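Local coordinates for putative peptidase (Chlamydophila abortus, PDB 3CE2), which is a putative zinc metallopeptidase of the M3B (oligopeptidase F) family that probably degrades small bioactive peptides, at residues 243-254 / 523-532. Sequence-based numbering, arbitrary orientation.
Sequences FANLLNGKIQAH and WARIPHFYYN
In the largely helical M3 peptidase fold, the loop that leads from helix 494-509 to helix 536-553 lays Trp-523, His-528 and Tyr-531 along one flank of helix 240-260, with Leu-247 entering among the three rings. The leucine has CG anti to its own nitrogen (chi1 -176°), which carries the branch toward the loop, and the fork at CG, turned by a chi2 of 61°, divides its methyls between the rings. CD1 rests over one face of Tyr-531 as a CH-pi contact, 3.9 Å from the ring centroid and 19° off the normal, and the same methyl also lies over a face of His-528, toward the rim. CD2 turns instead to Trp-523, reaching CE3 at 3.8 Å. This indole brings its six-membered edge up to the helix backbone, where Ala-244 N lies in the ring plane, 3.7 Å from CH2 of Trp-523; its NE1 is hydrogen-bonded to Ser-498 of helix 494-509. Beside it, CB of Ala-524 packs against CB of Phe-243. His-528 meets the helix backbone at Leu-246, whose carbonyl oxygen lies 3.6 Å from CE1 of His-528, and its ring stacks with Phe-185 of helix 180-192. One turn beyond Leu-247, CD1 of Ile-251 approaches CD1 of Tyr-531, while the Ile-251 side chain also packs on Ile-482 and Ala-486 of helix 451-487. No hydrogen bond joins the helix segment to the loop, so apolar groups and ring surfaces carry this mostly buried interface. Toward the far end of the segment, the His-254 ring is flanked by two oxygens: Lys-250 O from its own helix lies over the centre of one face, and on the opposite face Asn-532 OD1 stands 3.7 Å above the plane. What fixes this ring is the hydrogen bond between ND1 of His-254 and NE2 of His-483.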
ATOM      1  N   PHE A 243      15.520  14.007  17.112  1.00 43.45           N
ATOM      2  CA  PHE A 243      14.460  13.212  16.559  1.00 40.57           C
ATOM      3  C   PHE A 243      13.215  13.238  17.443  1.00 44.08           C
ATOM      4  O   PHE A 243      12.105  13.283  16.925  1.00 50.43           O
ATOM      5  CB  PHE A 243      14.952  11.810  16.349  1.00 33.69           C
ATOM      6  CG  PHE A 243      15.810  11.660  15.147  1.00 35.02           C
ATOM      7  CD1 PHE A 243      15.294  11.926  13.884  1.00 35.38           C
ATOM      8  CD2 PHE A 243      17.129  11.206  15.263  1.00 35.67           C
ATOM      9  CE1 PHE A 243      16.090  11.749  12.747  1.00 37.23           C
ATOM     10  CE2 PHE A 243      17.920  11.013  14.143  1.00 31.41           C
ATOM     11  CZ  PHE A 243      17.404  11.288  12.879  1.00 31.97           C
ATOM     12  N   ALA A 244      13.385  13.232  18.763  1.00 45.69           N
ATOM     13  CA  ALA A 244      12.235  13.386  19.677  1.00 43.36           C
ATOM     14  C   ALA A 244      11.560  14.712  19.450  1.00 40.59           C
ATOM     15  O   ALA A 244      10.338  14.777  19.353  1.00 46.39           O
ATOM     16  CB  ALA A 244      12.644  13.282  21.124  1.00 37.59           C
ATOM     17  N   ASN A 245      12.332  15.782  19.378  1.00 36.14           N
ATOM     18  CA  ASN A 245      11.705  17.076  19.116  1.00 39.19           C
ATOM     19  C   ASN A 245      10.890  17.043  17.846  1.00 42.86           C
ATOM     20  O   ASN A 245       9.753  17.527  17.801  1.00 48.04           O
ATOM     21  CB  ASN A 245      12.749  18.176  18.981  1.00 40.32           C
ATOM     22  CG  ASN A 245      13.262  18.624  20.302  1.00 42.53           C
ATOM     23  OD1 ASN A 245      12.550  18.561  21.289  1.00 46.90           O
ATOM     24  ND2 ASN A 245      14.506  19.061  20.343  1.00 45.58           N
ATOM     25  N   LEU A 246      11.493  16.491  16.798  1.00 43.13           N
ATOM     26  CA  LEU A 246      10.891  16.556  15.494  1.00 37.73           C
ATOM     27  C   LEU A 246       9.635  15.709  15.487  1.00 36.02           C
ATOM     28  O   LEU A 246       8.645  16.068  14.890  1.00 43.41           O
ATOM     29  CB  LEU A 246      11.877  16.119  14.419  1.00 35.72           C
ATOM     30  CG  LEU A 246      13.051  17.048  14.066  1.00 34.63           C
ATOM     31  CD1 LEU A 246      13.970  16.303  13.131  1.00 34.41           C
ATOM     32  CD2 LEU A 246      12.599  18.351  13.411  1.00 34.30           C
ATOM     33  N   LEU A 247       9.655  14.588  16.176  1.00 40.99           N
ATOM     34  CA  LEU A 247       8.483  13.716  16.179  1.00 40.96           C
ATOM     35  C   LEU A 247       7.375  14.313  17.043  1.00 45.40           C
ATOM     36  O   LEU A 247       6.224  14.371  16.619  1.00 52.56           O
ATOM     37  CB  LEU A 247       8.866  12.321  16.647  1.00 32.29           C
ATOM     38  CG  LEU A 247       7.766  11.272  16.609  1.00 40.06           C
ATOM     39  CD1 LEU A 247       7.239  11.060  15.187  1.00 30.78           C
ATOM     40  CD2 LEU A 247       8.323   9.975  17.206  1.00 31.83           C
ATOM     41  N   ASN A 248       7.726  14.779  18.243  1.00 46.26           N
ATOM     42  CA  ASN A 248       6.806  15.573  19.044  1.00 40.93           C
ATOM     43  C   ASN A 248       6.132  16.617  18.197  1.00 40.55           C
ATOM     44  O   ASN A 248       4.938  16.809  18.304  1.00 42.93           O
ATOM     45  CB  ASN A 248       7.524  16.285  20.182  1.00 43.19           C
ATOM     46  CG  ASN A 248       6.553  16.963  21.165  1.00 44.44           C
ATOM     47  OD1 ASN A 248       5.857  16.300  21.949  1.00 44.52           O
ATOM     48  ND2 ASN A 248       6.518  18.283  21.133  1.00 44.40           N
ATOM     49  N   GLY A 249       6.904  17.306  17.360  1.00 41.04           N
ATOM     50  CA  GLY A 249       6.343  18.334  16.484  1.00 37.13           C
ATOM     51  C   GLY A 249       5.280  17.798  15.531  1.00 40.97           C
ATOM     52  O   GLY A 249       4.202  18.357  15.439  1.00 47.61           O
ATOM     53  N   LYS A 250       5.597  16.732  14.802  1.00 40.77           N
ATOM     54  CA  LYS A 250       4.641  16.067  13.927  1.00 47.06           C
ATOM     55  C   LYS A 250       3.381  15.676  14.713  1.00 47.46           C
ATOM     56  O   LYS A 250       2.257  16.056  14.362  1.00 42.97           O
ATOM     57  CB  LYS A 250       5.272  14.817  13.299  1.00 48.17           C
ATOM     58  CG  LYS A 250       4.423  14.126  12.237  1.00 54.79           C
ATOM     59  CD  LYS A 250       4.408  14.910  10.930  1.00 65.27           C
ATOM     60  CE  LYS A 250       3.258  14.475  10.014  1.00 72.21           C
ATOM     61  NZ  LYS A 250       2.815  15.625   9.174  1.00 71.90           N
ATOM     62  N   ILE A 251       3.560  14.926  15.789  1.00 41.35           N
ATOM     63  CA  ILE A 251       2.399  14.499  16.529  1.00 39.99           C
ATOM     64  C   ILE A 251       1.558  15.683  17.008  1.00 41.95           C
ATOM     65  O   ILE A 251       0.331  15.611  16.986  1.00 47.72           O
ATOM     66  CB  ILE A 251       2.766  13.654  17.725  1.00 36.41           C
ATOM     67  CG1 ILE A 251       3.602  12.433  17.321  1.00 37.40           C
ATOM     68  CG2 ILE A 251       1.510  13.289  18.517  1.00 42.85           C
ATOM     69  CD1 ILE A 251       3.109  11.613  16.136  1.00 33.39           C
ATOM     70  N   GLN A 252       2.200  16.761  17.451  1.00 37.98           N
ATOM     71  CA  GLN A 252       1.457  17.941  17.883  1.00 36.66           C
ATOM     72  C   GLN A 252       0.754  18.561  16.682  1.00 43.22           C
ATOM     73  O   GLN A 252      -0.301  19.173  16.811  1.00 51.00           O
ATOM     74  CB  GLN A 252       2.364  18.983  18.541  1.00 43.38           C
ATOM     75  CG  GLN A 252       2.688  18.749  20.028  1.00 48.74           C
ATOM     76  CD  GLN A 252       1.433  18.570  20.927  1.00 53.58           C
ATOM     77  OE1 GLN A 252       0.430  19.317  20.830  1.00 55.15           O
ATOM     78  NE2 GLN A 252       1.499  17.583  21.811  1.00 46.66           N
ATOM     79  N   ALA A 253       1.332  18.401  15.502  1.00 43.55           N
ATOM     80  CA  ALA A 253       0.651  18.848  14.296  1.00 44.07           C
ATOM     81  C   ALA A 253      -0.691  18.119  14.147  1.00 45.98           C
ATOM     82  O   ALA A 253      -1.726  18.750  13.943  1.00 46.57           O
ATOM     83  CB  ALA A 253       1.520  18.635  13.085  1.00 38.31           C
ATOM     84  N   HIS A 254      -0.679  16.797  14.279  1.00 43.92           N
ATOM     85  CA  HIS A 254      -1.914  16.047  14.165  1.00 44.58           C
ATOM     86  C   HIS A 254      -2.905  16.480  15.220  1.00 47.53           C
ATOM     87  O   HIS A 254      -4.094  16.629  14.930  1.00 51.88           O
ATOM     88  CB  HIS A 254      -1.670  14.548  14.248  1.00 43.45           C
ATOM     89  CG  HIS A 254      -0.805  14.038  13.153  1.00 43.75           C
ATOM     90  ND1 HIS A 254      -0.026  12.911  13.283  1.00 47.84           N
ATOM     91  CD2 HIS A 254      -0.559  14.529  11.918  1.00 48.13           C
ATOM     92  CE1 HIS A 254       0.649  12.719  12.163  1.00 53.59           C
ATOM     93  NE2 HIS A 254       0.347  13.691  11.319  1.00 53.93           N
ATOM     94  N   TRP A 523      12.323   3.631  17.160  1.00 44.64           N
ATOM     95  CA  TRP A 523      11.294   4.603  16.833  1.00 41.82           C
ATOM     96  C   TRP A 523      11.870   5.781  16.071  1.00 45.53           C
ATOM     97  O   TRP A 523      11.179   6.391  15.255  1.00 50.57           O
ATOM     98  CB  TRP A 523      10.602   5.099  18.082  1.00 37.82           C
ATOM     99  CG  TRP A 523      11.510   5.788  19.013  1.00 38.10           C
ATOM    100  CD1 TRP A 523      12.116   5.249  20.087  1.00 38.92           C
ATOM    101  CD2 TRP A 523      11.893   7.168  18.980  1.00 42.68           C
ATOM    102  NE1 TRP A 523      12.876   6.193  20.731  1.00 40.50           N
ATOM    103  CE2 TRP A 523      12.754   7.385  20.071  1.00 38.19           C
ATOM    104  CE3 TRP A 523      11.590   8.243  18.130  1.00 41.03           C
ATOM    105  CZ2 TRP A 523      13.339   8.623  20.334  1.00 34.90           C
ATOM    106  CZ3 TRP A 523      12.156   9.477  18.403  1.00 41.78           C
ATOM    107  CH2 TRP A 523      13.021   9.659  19.507  1.00 38.33           C
ATOM    108  N   ALA A 524      13.139   6.090  16.325  1.00 43.28           N
ATOM    109  CA  ALA A 524      13.802   7.205  15.647  1.00 41.60           C
ATOM    110  C   ALA A 524      14.080   7.004  14.140  1.00 44.56           C
ATOM    111  O   ALA A 524      14.146   7.981  13.401  1.00 49.68           O
ATOM    112  CB  ALA A 524      15.054   7.593  16.377  1.00 37.03           C
ATOM    113  N   ARG A 525      14.229   5.758  13.685  1.00 42.46           N
ATOM    114  CA  ARG A 525      14.547   5.496  12.293  1.00 43.28           C
ATOM    115  C   ARG A 525      13.336   5.374  11.401  1.00 47.59           C
ATOM    116  O   ARG A 525      13.489   5.215  10.202  1.00 50.18           O
ATOM    117  CB  ARG A 525      15.433   4.259  12.121  1.00 44.33           C
ATOM    118  CG  ARG A 525      15.616   3.437  13.385  1.00 51.94           C
ATOM    119  CD  ARG A 525      16.950   2.626  13.459  1.00 49.16           C
ATOM    120  NE  ARG A 525      17.283   1.868  12.239  1.00 56.71           N
ATOM    121  CZ  ARG A 525      17.933   0.699  12.226  1.00 60.33           C
ATOM    122  NH1 ARG A 525      18.305   0.121  13.366  1.00 60.85           N
ATOM    123  NH2 ARG A 525      18.205   0.096  11.070  1.00 61.08           N
ATOM    124  N   ILE A 526      12.139   5.458  11.968  1.00 48.93           N
ATOM    125  CA  ILE A 526      10.927   5.271  11.185  1.00 49.68           C
ATOM    126  C   ILE A 526      10.350   6.559  10.641  1.00 56.39           C
ATOM    127  O   ILE A 526       9.801   7.335  11.407  1.00 65.19           O
ATOM    128  CB  ILE A 526       9.833   4.701  12.031  1.00 45.89           C
ATOM    129  CG1 ILE A 526      10.266   3.384  12.649  1.00 46.93           C
ATOM    130  CG2 ILE A 526       8.577   4.520  11.194  1.00 47.37           C
ATOM    131  CD1 ILE A 526       9.341   2.985  13.753  1.00 49.89           C
ATOM    132  N   PRO A 527      10.400   6.746   9.314  1.00 55.32           N
ATOM    133  CA  PRO A 527      10.098   8.001   8.601  1.00 57.09           C
ATOM    134  C   PRO A 527       8.721   8.608   8.900  1.00 54.07           C
ATOM    135  O   PRO A 527       7.742   7.869   9.035  1.00 50.37           O
ATOM    136  CB  PRO A 527      10.220   7.602   7.132  1.00 55.34           C
ATOM    137  CG  PRO A 527      11.151   6.412   7.159  1.00 55.51           C
ATOM    138  CD  PRO A 527      10.766   5.666   8.387  1.00 54.25           C
ATOM    139  N   HIS A 528       8.664   9.944   8.993  1.00 55.55           N
ATOM    140  CA  HIS A 528       7.471  10.656   9.508  1.00 62.86           C
ATOM    141  C   HIS A 528       6.246  10.490   8.633  1.00 69.06           C
ATOM    142  O   HIS A 528       5.108  10.784   9.093  1.00 70.09           O
ATOM    143  CB  HIS A 528       7.717  12.150   9.682  1.00 54.93           C
ATOM    144  CG  HIS A 528       8.605  12.488  10.830  1.00 54.80           C
ATOM    145  ND1 HIS A 528       8.711  13.770  11.331  1.00 51.12           N
ATOM    146  CD2 HIS A 528       9.444  11.722  11.567  1.00 52.78           C
ATOM    147  CE1 HIS A 528       9.579  13.778  12.326  1.00 50.46           C
ATOM    148  NE2 HIS A 528      10.042  12.550  12.488  1.00 54.11           N
ATOM    149  N   PHE A 529       6.479  10.057   7.380  1.00 68.09           N
ATOM    150  CA  PHE A 529       5.383   9.744   6.453  1.00 67.81           C
ATOM    151  C   PHE A 529       4.680   8.430   6.806  1.00 70.46           C
ATOM    152  O   PHE A 529       3.550   8.188   6.356  1.00 64.46           O
ATOM    153  CB  PHE A 529       5.782   9.840   4.972  1.00 67.70           C
ATOM    154  CG  PHE A 529       6.770   8.800   4.508  1.00 69.81           C
ATOM    155  CD1 PHE A 529       8.109   9.149   4.261  1.00 71.61           C
ATOM    156  CD2 PHE A 529       6.363   7.492   4.251  1.00 69.43           C
ATOM    157  CE1 PHE A 529       9.044   8.197   3.788  1.00 69.83           C
ATOM    158  CE2 PHE A 529       7.288   6.524   3.782  1.00 71.72           C
ATOM    159  CZ  PHE A 529       8.631   6.880   3.548  1.00 69.20           C
ATOM    160  N   TYR A 530       5.347   7.619   7.647  1.00 70.32           N
ATOM    161  CA  TYR A 530       4.690   6.518   8.369  1.00 66.34           C
ATOM    162  C   TYR A 530       3.839   7.033   9.489  1.00 65.81           C
ATOM    163  O   TYR A 530       3.341   6.270  10.293  1.00 72.13           O
ATOM    164  CB  TYR A 530       5.675   5.482   8.896  1.00 63.07           C
ATOM    165  CG  TYR A 530       6.250   4.742   7.752  1.00 62.84           C
ATOM    166  CD1 TYR A 530       5.444   3.958   6.957  1.00 62.08           C
ATOM    167  CD2 TYR A 530       7.578   4.894   7.408  1.00 66.06           C
ATOM    168  CE1 TYR A 530       5.938   3.317   5.881  1.00 64.17           C
ATOM    169  CE2 TYR A 530       8.093   4.257   6.333  1.00 65.50           C
ATOM    170  CZ  TYR A 530       7.269   3.470   5.561  1.00 66.48           C
ATOM    171  OH  TYR A 530       7.788   2.822   4.464  1.00 66.79           O
ATOM    172  N   TYR A 531       3.631   8.335   9.523  1.00 66.19           N
ATOM    173  CA  TYR A 531       2.680   8.852  10.480  1.00 68.66           C
ATOM    174  C   TYR A 531       1.338   9.365   9.884  1.00 70.79           C
ATOM    175  O   TYR A 531       1.170   9.579   8.670  1.00 64.71           O
ATOM    176  CB  TYR A 531       3.372   9.805  11.472  1.00 59.72           C
ATOM    177  CG  TYR A 531       4.429   9.080  12.285  1.00 50.53           C
ATOM    178  CD1 TYR A 531       4.192   8.743  13.597  1.00 55.53           C
ATOM    179  CD2 TYR A 531       5.627   8.686  11.731  1.00 49.79           C
ATOM    180  CE1 TYR A 531       5.128   8.052  14.365  1.00 51.34           C
ATOM    181  CE2 TYR A 531       6.580   7.997  12.496  1.00 52.70           C
ATOM    182  CZ  TYR A 531       6.316   7.688  13.823  1.00 51.85           C
ATOM    183  OH  TYR A 531       7.210   7.014  14.631  1.00 48.58           O
ATOM    184  N   ASN A 532       0.387   9.515  10.793  1.00 73.08           N
ATOM    185  CA  ASN A 532      -1.029   9.640  10.474  1.00 65.48           C
ATOM    186  C   ASN A 532      -1.700   8.297  10.166  1.00 54.19           C
ATOM    187  O   ASN A 532      -2.435   8.144   9.211  1.00 52.49           O
ATOM    188  CB  ASN A 532      -1.308  10.699   9.411  1.00 67.27           C
ATOM    189  CG  ASN A 532      -2.594  11.463   9.698  1.00 67.66           C
ATOM    190  OD1 ASN A 532      -2.917  11.758  10.856  1.00 60.85           O
ATOM    191  ND2 ASN A 532      -3.343  11.767   8.647  1.00 69.96           N
TER